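Local coordinates for DNA mismatch repair protein PMS1 (Saccharomyces cerevisiae, PDB 3H4L), which binds ATP through a GHKL-type ATPase domain and acts in DNA mismatch repair, probably as the partner of an MLH1 subunit, at residues Ala40-Ile45 with Ser60-Gly65; Ile114-Pro119 with Thr139-Gly144; Phe190-Ile195 with Leu203-Met208. All coordinates share one frame; numbering follows the deposited sequence.

Contact 1 of 3, residues Ala40-Ile45 with Ser60-Gly65; sequences ANANQI and SDNGDG. With ANP (phosphoaminophosphonic acid-adenylate ester), chain E.
N62 meets N43 and Q44 through both ends of its side-chain amide, a compact example of one side chain serving several backbone and side-chain groups at a strand end. Its OD1 accepts two backbone bonds. N43 N reaches it at 2.9 Å, in the carbonyl plane on a lone pair, while Q44 N comes at 3.1 Å from above that plane. On the other branch, N62 ND2 gives a nearly straight bond of 2.6 Å to N43 OD1, arriving above the N43 carbonyl plane; the two amides stand almost perpendicular (84°). CG of N62 lies between its backbone N and carbonyl carbon (chi1 54°), a rotation that swings the amide back over the opposite chain. With both ends in use, the amide is fixed against flipping.

Two further bonds tie D64 to the residues after helix 26-39. D64 N donates to A40 O at 2.9 Å, and N41 ND2 meets D64 OD1 at 2.7 Å from above the carboxylate plane. G63, with no side chain, lets its CA lie against A40 O.

A40-N43 leads into strand 44-50 and N62-G65 leaves strand 56-61, at the open end of this beta hairpin in the Bergerat ATP-binding fold of GHKL ATPases, whose family aspartate reads the adenine amino group. D61 fills that role: its OD2 accepts from N6 of the bound nucleotide at 3.1 Å. The same oxygen is bonded to S37 OG, while OD1 accepts from G63 N in an Asx turn and from T145 N, so four bonds grip the carboxylate.

Apolar contact is slight but close, the methyl of A42 packing on D61 CB at 3.4 Å. The A40 methyl packs at the adenine, its CB 3.6 Å from ANP N1.

Contact 2 of 3, residues Ile114-Pro119 with Thr139-Gly144; sequences ITTTSP and TSRNKG
I114 and R141 make the main side-chain contact here, a case in which the methylenes of an arginine pack across the contact while its guanidinium bonds elsewhere. CD of R141 lies 3.7 Å from CG2 of I114, the two side chains slanting past each other, and CG of R141 also approaches the methyl of T116. That methyl, T116 CG2, faces the turn backbone, 3.2 Å from N142 O, and P119 lies alongside K143, its CB 3.6 Å from K143 N.

Polar contacts across the pair are few. T116 and G144 form an antiparallel hydrogen-bonded pair, the one strand pairing here, in which T116 N gives a weak bond to G144 O; T115 CA points a hydrogen at the same oxygen. Much more is done within the turn itself: the R141 chain bends at chi3 (-85°), which brings the guanidinium round to its own following residues. NE donates to N142 O at 2.8 Å. NH2 reaches K143 O at 3.1 Å, lying above that carbonyl plane although K143 O sits in the plane of the guanidinium; G144 C lies over one face of the group, toward its rim. NH2 also bonds D61 O, so three carbonyl oxygens fix the group. On the other segment T116 OG1 accepts from S118 N in an ST turn and is bonded to K121 O as well.

T115 OG1 turns to T145 OG1 and I66 N, close to the nucleotide pocket. Strand 110-116 lies between 121-127 and 144-150 in the large sheet, and R141 leaves the end of strand 133-140, so its turn crosses past strands 121-127 and 110-116 before the chain enters 144-150.

Contact 3 of 3, residues Phe190-Ile195 with Leu203-Met208; sequences FSVWNI and LILSTM
L203 lies against the indole of W193, its CD1 placed 3.5 Å from the centroid of the six-membered ring and only 6° off the ring normal, a CH-pi contact over the middle of the face. Having CG anti to the backbone N (chi1 175°) carries this leucine branch over the ring, while its CB is 3.5 Å from W193 CZ3. K201 adds a cation-pi contact to the same indole. V192 and L205 share the reverse face of the sheet, CB to CB 4.2 Å; the V192 side chain slants across I204, its CG1 3.9 Å from I204 CB, and L205 CD2 touches F190 CB at 4.0 Å. Helix 167-184 covers this side, with Y181 and A182 on F190, I178 on V192 and L175 on I204, and V220 of helix 213-221 on L205.

Outward from these side chains lie the backbone bonds. V192 O accepts twice, from I204 N at 2.6 Å and L205 N at 3.0 Å, while V192 N donates to L205 O. At the far end T207 closes the pair with F190: its N donates to F190 O, and its OG1 accepts from F190 N at 3.2 Å in a nearly straight bond (169°). This side-chain oxygen lies at the edge of the F190 ring, near its plane. S191 and S206 form a non-hydrogen-bonded pair with their side chains on the W193 face, and N194 OD1 is bonded to Y52 N.

On the outer side, L203, L205 and S206 pair in parallel with a strand of the second subunit, extending the sheet across the interface, and Y79 of that subunit packs on L203 and S206. Two successive residues, I204 and L205, donating to the one carbonyl of V192 mark a classic beta bulge, here in an antiparallel hairpin at the edge of the chain's own ATPase sheet.

In the fold
All three contacts belong to one mixed eight-stranded sheet and follow one another in series along the chain. Contacts 1 and 2, both part of the GHKL-type ATPase region, have centres about 11 Å apart and touch, K143 packing on N62 and G63. Contact 3 lies about 16 Å from contact 1, centre to centre, joined through neighbouring strands 44-50 and 189-195, where I45 O meets S191 N. Contacts 2 and 3 do not touch, their nearest atoms about 13 Å apart. Across the sheet the order is contact 2, contact 1, contact 3, so the adenine site of contact 1 lies between the turn of contact 2 and the edge hairpin that meets the second subunit.

Contact 1 of 3, residues Ala40-Ile45 with Ser60-Gly65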
loop_
_atom_site.group_PDB
_atom_site.type_symbol
_atom_site.label_atom_id
_atom_site.label_comp_id
_atom_site.label_asym_id
_atom_site.label_seq_id
_atom_site.Cartn_x
_atom_site.Cartn_y
_atom_site.Cartn_z
ATOM N N ALA B 40 -6.329 -23.407 -8.300
ATOM C CA ALA B 40 -5.312 -24.317 -7.798
ATOM C C ALA B 40 -5.551 -24.701 -6.340
ATOM O O ALA B 40 -4.691 -25.301 -5.692
ATOM C CB ALA B 40 -3.933 -23.693 -7.964
ATOM N N ASN B 41 -6.718 -24.339 -5.824
ATOM C CA ASN B 41 -7.079 -24.682 -4.462
ATOM C C ASN B 41 -6.130 -24.079 -3.449
ATOM O O ASN B 41 -5.672 -24.763 -2.521
ATOM C CB ASN B 41 -7.096 -26.198 -4.305
ATOM C CG ASN B 41 -7.930 -26.872 -5.362
ATOM O OD1 ASN B 41 -9.133 -26.621 -5.463
ATOM N ND2 ASN B 41 -7.302 -27.730 -6.166
ATOM N N ALA B 42 -5.820 -22.800 -3.639
ATOM C CA ALA B 42 -4.951 -22.103 -2.711
ATOM C C ALA B 42 -5.852 -21.499 -1.653
ATOM O O ALA B 42 -7.003 -21.185 -1.934
ATOM C CB ALA B 42 -4.188 -21.006 -3.430
ATOM N N ASN B 43 -5.349 -21.365 -0.431
ATOM C CA ASN B 43 -6.127 -20.735 0.629
ATOM C C ASN B 43 -5.363 -19.483 1.036
ATOM O O ASN B 43 -5.812 -18.709 1.886
ATOM C CB ASN B 43 -6.326 -21.666 1.835
ATOM C CG ASN B 43 -5.024 -22.217 2.375
ATOM O OD1 ASN B 43 -4.047 -21.481 2.568
ATOM N ND2 ASN B 43 -5.005 -23.525 2.634
ATOM N N GLN B 44 -4.200 -19.292 0.418
ATOM C CA GLN B 44 -3.401 -18.112 0.687
ATOM C C GLN B 44 -2.902 -17.481 -0.615
ATOM O O GLN B 44 -2.215 -18.119 -1.418
ATOM C CB GLN B 44 -2.213 -18.442 1.596
ATOM C CG GLN B 44 -1.767 -17.235 2.404
ATOM C CD GLN B 44 -0.554 -17.493 3.278
ATOM O OE1 GLN B 44 -0.472 -18.511 3.979
ATOM N NE2 GLN B 44 0.394 -16.553 3.256
ATOM N N ILE B 45 -3.252 -16.220 -0.827
ATOM C CA ILE B 45 -2.834 -15.535 -2.038
ATOM C C ILE B 45 -2.179 -14.204 -1.749
ATOM O O ILE B 45 -2.763 -13.322 -1.126
ATOM C CB ILE B 45 -4.011 -15.330 -2.987
ATOM C CG1 ILE B 45 -4.553 -16.698 -3.411
ATOM C CG2 ILE B 45 -3.559 -14.537 -4.204
ATOM C CD1 ILE B 45 -5.796 -16.640 -4.243
ATOM N N SER B 60 1.471 -15.065 -5.700
ATOM C CA SER B 60 1.927 -16.244 -4.967
ATOM C C SER B 60 0.814 -16.943 -4.218
ATOM O O SER B 60 0.057 -16.309 -3.479
ATOM C CB SER B 60 3.019 -15.878 -3.957
ATOM O OG SER B 60 4.297 -15.891 -4.554
ATOM N N ASP B 61 0.726 -18.254 -4.399
ATOM C CA ASP B 61 -0.294 -19.029 -3.722
ATOM C C ASP B 61 0.303 -20.321 -3.175
ATOM O O ASP B 61 1.432 -20.691 -3.510
ATOM C CB ASP B 61 -1.430 -19.359 -4.688
ATOM C CG ASP B 61 -0.989 -20.258 -5.821
ATOM O OD1 ASP B 61 -0.390 -21.323 -5.548
ATOM O OD2 ASP B 61 -1.251 -19.911 -6.993
ATOM N N ASN B 62 -0.463 -21.005 -2.331
ATOM C CA ASN B 62 -0.021 -22.266 -1.764
ATOM C C ASN B 62 -0.885 -23.388 -2.354
ATOM O O ASN B 62 -1.189 -24.381 -1.692
ATOM C CB ASN B 62 -0.135 -22.223 -0.236
ATOM C CG ASN B 62 -1.527 -21.848 0.239
ATOM O OD1 ASN B 62 -2.426 -21.590 -0.569
ATOM N ND2 ASN B 62 -1.714 -21.812 1.563
ATOM N N GLY B 63 -1.274 -23.221 -3.613
ATOM C CA GLY B 63 -2.102 -24.213 -4.267
ATOM C C GLY B 63 -1.376 -25.496 -4.622
ATOM O O GLY B 63 -0.251 -25.740 -4.194
ATOM N N ASP B 64 -2.035 -26.309 -5.438
ATOM C CA ASP B 64 -1.506 -27.596 -5.867
ATOM C C ASP B 64 -0.249 -27.533 -6.721
ATOM O O ASP B 64 0.410 -28.551 -6.905
ATOM C CB ASP B 64 -2.593 -28.365 -6.617
ATOM C CG ASP B 64 -3.833 -28.580 -5.770
ATOM O OD1 ASP B 64 -4.882 -28.958 -6.327
ATOM O OD2 ASP B 64 -3.751 -28.373 -4.540
ATOM N N GLY B 65 0.092 -26.357 -7.241
ATOM C CA GLY B 65 1.289 -26.251 -8.062
ATOM C C GLY B 65 1.095 -26.821 -9.457
ATOM O O GLY B 65 0.038 -27.359 -9.764
HETATM P PG ANP E . -9.053 -20.143 -17.834
HETATM O O1G ANP E . -8.052 -19.143 -17.428
HETATM O O2G ANP E . -9.882 -20.581 -16.736
HETATM O O3G ANP E . -9.924 -19.738 -18.992
HETATM P PB ANP E . -6.859 -21.973 -17.681
HETATM O O1B ANP E . -6.692 -23.403 -18.067
HETATM O O2B ANP E . -6.732 -21.670 -16.267
HETATM N N3B ANP E . -8.221 -21.436 -18.332
HETATM P PA ANP E . -4.561 -20.219 -18.031
HETATM O O1A ANP E . -5.124 -19.277 -17.085
HETATM O O2A ANP E . -3.734 -19.733 -19.174
HETATM O O3A ANP E . -5.734 -21.199 -18.495
HETATM O "O5'" ANP E . -3.467 -21.135 -17.320
HETATM C "C5'" ANP E . -3.539 -22.478 -17.613
HETATM C "C4'" ANP E . -2.721 -23.591 -17.086
HETATM O "O4'" ANP E . -1.591 -23.091 -16.346
HETATM C "C3'" ANP E . -3.722 -24.122 -16.116
HETATM O "O3'" ANP E . -4.642 -24.990 -16.787
HETATM C "C2'" ANP E . -2.851 -24.714 -15.048
HETATM O "O2'" ANP E . -2.607 -26.060 -15.409
HETATM C "C1'" ANP E . -1.620 -23.750 -15.090
HETATM N N9 ANP E . -1.542 -22.653 -14.080
HETATM C C8 ANP E . -1.597 -21.274 -14.213
HETATM N N7 ANP E . -1.495 -20.576 -13.122
HETATM C C5 ANP E . -1.359 -21.555 -12.156
HETATM C C6 ANP E . -1.201 -21.544 -10.718
HETATM N N6 ANP E . -1.150 -20.407 -10.035
HETATM N N1 ANP E . -1.088 -22.739 -10.005
HETATM C C2 ANP E . -1.134 -23.944 -10.671
HETATM N N3 ANP E . -1.278 -24.064 -12.022
HETATM C C4 ANP E . -1.397 -22.848 -12.711
#

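Contact 2 of 3, residues Ile114-Pro119 with Thr139-Gly144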
loop_
_atom_site.group_PDB
_atom_site.type_symbol
_atom_site.label_atom_id
_atom_site.label_comp_id
_atom_site.label_asym_id
_atom_site.label_seq_id
_atom_site.Cartn_x
_atom_site.Cartn_y
_atom_site.Cartn_z
ATOM N N ILE B 114 7.612 -20.067 -10.697
ATOM C CA ILE B 114 8.371 -20.863 -9.733
ATOM C C ILE B 114 7.301 -21.762 -9.113
ATOM O O ILE B 114 6.380 -21.271 -8.453
ATOM C CB ILE B 114 9.037 -20.000 -8.640
ATOM C CG1 ILE B 114 10.083 -19.067 -9.265
ATOM C CG2 ILE B 114 9.737 -20.906 -7.654
ATOM C CD1 ILE B 114 10.728 -18.072 -8.299
ATOM N N THR B 115 7.407 -23.071 -9.324
ATOM C CA THR B 115 6.378 -23.976 -8.821
ATOM C C THR B 115 6.849 -25.310 -8.220
ATOM O O THR B 115 8.018 -25.678 -8.307
ATOM C CB THR B 115 5.362 -24.278 -9.958
ATOM O OG1 THR B 115 4.228 -24.980 -9.432
ATOM C CG2 THR B 115 6.022 -25.125 -11.048
ATOM N N THR B 116 5.914 -26.027 -7.606
ATOM C CA THR B 116 6.217 -27.319 -7.018
ATOM C C THR B 116 4.996 -28.137 -6.612
ATOM O O THR B 116 4.079 -27.639 -5.945
ATOM C CB THR B 116 7.094 -27.188 -5.775
ATOM O OG1 THR B 116 7.410 -28.499 -5.296
ATOM C CG2 THR B 116 6.359 -26.429 -4.670
ATOM N N THR B 117 5.008 -29.404 -7.019
ATOM C CA THR B 117 3.947 -30.345 -6.692
ATOM C C THR B 117 4.560 -31.341 -5.722
ATOM O O THR B 117 4.010 -32.418 -5.477
ATOM C CB THR B 117 3.490 -31.116 -7.923
ATOM O OG1 THR B 117 4.635 -31.698 -8.563
ATOM C CG2 THR B 117 2.771 -30.189 -8.888
ATOM N N SER B 118 5.714 -30.966 -5.182
ATOM C CA SER B 118 6.447 -31.811 -4.253
ATOM C C SER B 118 7.450 -30.955 -3.485
ATOM O O SER B 118 8.661 -31.047 -3.708
ATOM C CB SER B 118 7.183 -32.904 -5.032
ATOM O OG SER B 118 7.905 -33.770 -4.169
ATOM N N PRO B 119 6.956 -30.119 -2.555
ATOM C CA PRO B 119 7.822 -29.245 -1.763
ATOM C C PRO B 119 8.852 -30.050 -0.973
ATOM O O PRO B 119 8.594 -31.199 -0.603
ATOM C CB PRO B 119 6.830 -28.515 -0.869
ATOM C CG PRO B 119 5.784 -29.548 -0.636
ATOM C CD PRO B 119 5.591 -30.142 -2.003
ATOM N N THR B 139 15.382 -24.787 -7.690
ATOM C CA THR B 139 15.177 -23.916 -6.535
ATOM C C THR B 139 14.298 -24.635 -5.534
ATOM O O THR B 139 13.950 -25.798 -5.721
ATOM C CB THR B 139 14.438 -22.622 -6.930
ATOM O OG1 THR B 139 14.979 -22.125 -8.156
ATOM C CG2 THR B 139 14.595 -21.554 -5.855
ATOM N N SER B 140 13.919 -23.932 -4.477
ATOM C CA SER B 140 13.052 -24.516 -3.470
ATOM C C SER B 140 11.950 -23.537 -3.143
ATOM O O SER B 140 12.087 -22.335 -3.365
ATOM C CB SER B 140 13.824 -24.798 -2.181
ATOM O OG SER B 140 14.065 -23.592 -1.467
ATOM N N ARG B 141 10.856 -24.064 -2.614
ATOM C CA ARG B 141 9.727 -23.252 -2.184
ATOM C C ARG B 141 8.637 -24.154 -1.648
ATOM O O ARG B 141 8.528 -25.308 -2.060
ATOM C CB ARG B 141 9.183 -22.370 -3.317
ATOM C CG ARG B 141 8.478 -23.066 -4.462
ATOM C CD ARG B 141 7.416 -22.115 -5.037
ATOM N NE ARG B 141 6.158 -22.198 -4.290
ATOM C CZ ARG B 141 5.270 -21.212 -4.163
ATOM N NH1 ARG B 141 5.485 -20.034 -4.724
ATOM N NH2 ARG B 141 4.153 -21.414 -3.479
ATOM N N ASN B 142 7.851 -23.638 -0.704
ATOM C CA ASN B 142 6.770 -24.423 -0.127
ATOM C C ASN B 142 5.769 -24.741 -1.233
ATOM O O ASN B 142 5.875 -24.215 -2.353
ATOM C CB ASN B 142 6.082 -23.646 0.999
ATOM C CG ASN B 142 7.062 -23.150 2.051
ATOM O OD1 ASN B 142 8.033 -23.833 2.383
ATOM N ND2 ASN B 142 6.803 -21.959 2.589
ATOM N N LYS B 143 4.800 -25.597 -0.924
ATOM C CA LYS B 143 3.789 -25.985 -1.903
ATOM C C LYS B 143 3.165 -24.744 -2.535
ATOM O O LYS B 143 2.947 -23.740 -1.863
ATOM C CB LYS B 143 2.695 -26.821 -1.235
ATOM C CG LYS B 143 1.754 -27.520 -2.214
ATOM C CD LYS B 143 0.546 -28.126 -1.501
ATOM C CE LYS B 143 -0.290 -27.043 -0.817
ATOM N NZ LYS B 143 -1.548 -27.556 -0.196
ATOM N N GLY B 144 2.886 -24.807 -3.830
ATOM C CA GLY B 144 2.278 -23.658 -4.474
ATOM C C GLY B 144 2.976 -23.177 -5.728
ATOM O O GLY B 144 3.873 -23.839 -6.266
#

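Contact 3 of 3, residues Phe190-Ile195 with Leu203-Met208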
loop_
_atom_site.group_PDB
_atom_site.type_symbol
_atom_site.label_atom_id
_atom_site.label_comp_id
_atom_site.label_asym_id
_atom_site.label_seq_id
_atom_site.Cartn_x
_atom_site.Cartn_y
_atom_site.Cartn_z
ATOM N N PHE B 190 -5.914 -13.043 1.516
ATOM C CA PHE B 190 -5.295 -12.198 0.506
ATOM C C PHE B 190 -4.384 -11.168 1.159
ATOM O O PHE B 190 -4.674 -10.668 2.252
ATOM C CB PHE B 190 -6.355 -11.455 -0.313
ATOM C CG PHE B 190 -7.016 -12.291 -1.357
ATOM C CD1 PHE B 190 -8.200 -12.965 -1.081
ATOM C CD2 PHE B 190 -6.465 -12.393 -2.631
ATOM C CE1 PHE B 190 -8.832 -13.729 -2.067
ATOM C CE2 PHE B 190 -7.085 -13.154 -3.620
ATOM C CZ PHE B 190 -8.270 -13.820 -3.338
ATOM N N SER B 191 -3.284 -10.857 0.476
ATOM C CA SER B 191 -2.321 -9.866 0.936
ATOM C C SER B 191 -1.839 -9.126 -0.300
ATOM O O SER B 191 -1.516 -9.737 -1.313
ATOM C CB SER B 191 -1.133 -10.536 1.609
ATOM O OG SER B 191 -1.552 -11.262 2.738
ATOM N N VAL B 192 -1.791 -7.810 -0.228
ATOM C CA VAL B 192 -1.342 -7.045 -1.371
ATOM C C VAL B 192 -0.418 -5.932 -0.940
ATOM O O VAL B 192 -0.768 -5.091 -0.102
ATOM C CB VAL B 192 -2.528 -6.425 -2.127
ATOM C CG1 VAL B 192 -2.020 -5.641 -3.331
ATOM C CG2 VAL B 192 -3.503 -7.533 -2.569
ATOM N N TRP B 193 0.774 -5.931 -1.516
ATOM C CA TRP B 193 1.754 -4.905 -1.206
ATOM C C TRP B 193 2.188 -4.228 -2.498
ATOM O O TRP B 193 2.011 -4.766 -3.596
ATOM C CB TRP B 193 3.012 -5.502 -0.573
ATOM C CG TRP B 193 2.824 -6.450 0.552
ATOM C CD1 TRP B 193 2.480 -7.772 0.474
ATOM C CD2 TRP B 193 3.106 -6.188 1.922
ATOM N NE1 TRP B 193 2.543 -8.350 1.719
ATOM C CE2 TRP B 193 2.921 -7.396 2.626
ATOM C CE3 TRP B 193 3.497 -5.043 2.629
ATOM C CZ2 TRP B 193 3.128 -7.497 4.006
ATOM C CZ3 TRP B 193 3.704 -5.140 4.001
ATOM C CH2 TRP B 193 3.515 -6.359 4.676
ATOM N N ASN B 194 2.763 -3.042 -2.350
ATOM C CA ASN B 194 3.301 -2.319 -3.481
ATOM C C ASN B 194 4.678 -1.873 -3.061
ATOM O O ASN B 194 4.829 -1.168 -2.058
ATOM C CB ASN B 194 2.485 -1.086 -3.837
ATOM C CG ASN B 194 3.135 -0.289 -4.950
ATOM O OD1 ASN B 194 3.495 -0.852 -5.994
ATOM N ND2 ASN B 194 3.305 1.016 -4.741
ATOM N N ILE B 195 5.684 -2.293 -3.815
ATOM C CA ILE B 195 7.050 -1.911 -3.516
ATOM C C ILE B 195 7.374 -0.686 -4.353
ATOM O O ILE B 195 7.367 -0.754 -5.582
ATOM C CB ILE B 195 8.006 -3.055 -3.840
ATOM C CG1 ILE B 195 7.769 -4.198 -2.847
ATOM C CG2 ILE B 195 9.442 -2.567 -3.788
ATOM C CD1 ILE B 195 8.444 -5.484 -3.230
ATOM N N LEU B 203 2.092 -1.842 2.456
ATOM C CA LEU B 203 1.004 -2.802 2.508
ATOM C C LEU B 203 -0.220 -2.113 1.939
ATOM O O LEU B 203 -0.509 -0.965 2.279
ATOM C CB LEU B 203 0.731 -3.256 3.934
ATOM C CG LEU B 203 -0.485 -4.181 4.067
ATOM C CD1 LEU B 203 -0.156 -5.559 3.536
ATOM C CD2 LEU B 203 -0.889 -4.276 5.517
ATOM N N ILE B 204 -0.927 -2.814 1.059
ATOM C CA ILE B 204 -2.114 -2.268 0.420
ATOM C C ILE B 204 -3.413 -2.888 0.941
ATOM O O ILE B 204 -4.353 -2.163 1.258
ATOM C CB ILE B 204 -2.053 -2.469 -1.105
ATOM C CG1 ILE B 204 -0.766 -1.854 -1.670
ATOM C CG2 ILE B 204 -3.271 -1.855 -1.752
ATOM C CD1 ILE B 204 -0.669 -0.347 -1.543
ATOM N N LEU B 205 -3.463 -4.219 1.028
ATOM C CA LEU B 205 -4.664 -4.915 1.504
ATOM C C LEU B 205 -4.341 -6.241 2.188
ATOM O O LEU B 205 -3.337 -6.892 1.873
ATOM C CB LEU B 205 -5.632 -5.160 0.334
ATOM C CG LEU B 205 -6.919 -5.987 0.505
ATOM C CD1 LEU B 205 -7.939 -5.578 -0.569
ATOM C CD2 LEU B 205 -6.615 -7.482 0.401
ATOM N N SER B 206 -5.203 -6.638 3.124
ATOM C CA SER B 206 -5.019 -7.896 3.836
ATOM C C SER B 206 -6.286 -8.407 4.509
ATOM O O SER B 206 -7.001 -7.645 5.160
ATOM C CB SER B 206 -3.931 -7.755 4.896
ATOM O OG SER B 206 -3.719 -8.994 5.549
ATOM N N THR B 207 -6.562 -9.695 4.340
ATOM C CA THR B 207 -7.716 -10.311 4.974
ATOM C C THR B 207 -7.238 -11.570 5.676
ATOM O O THR B 207 -6.227 -12.158 5.301
ATOM C CB THR B 207 -8.835 -10.691 3.965
ATOM O OG1 THR B 207 -8.331 -11.615 2.994
ATOM C CG2 THR B 207 -9.367 -9.455 3.270
ATOM N N MET B 208 -7.967 -11.977 6.705
ATOM C CA MET B 208 -7.615 -13.160 7.473
ATOM C C MET B 208 -8.238 -14.409 6.864
ATOM O O MET B 208 -9.348 -14.366 6.330
ATOM C CB MET B 208 -8.092 -13.003 8.922
ATOM C CG MET B 208 -7.430 -11.866 9.682
ATOM S SD MET B 208 -5.659 -12.152 9.877
ATOM C CE MET B 208 -4.989 -11.300 8.397
#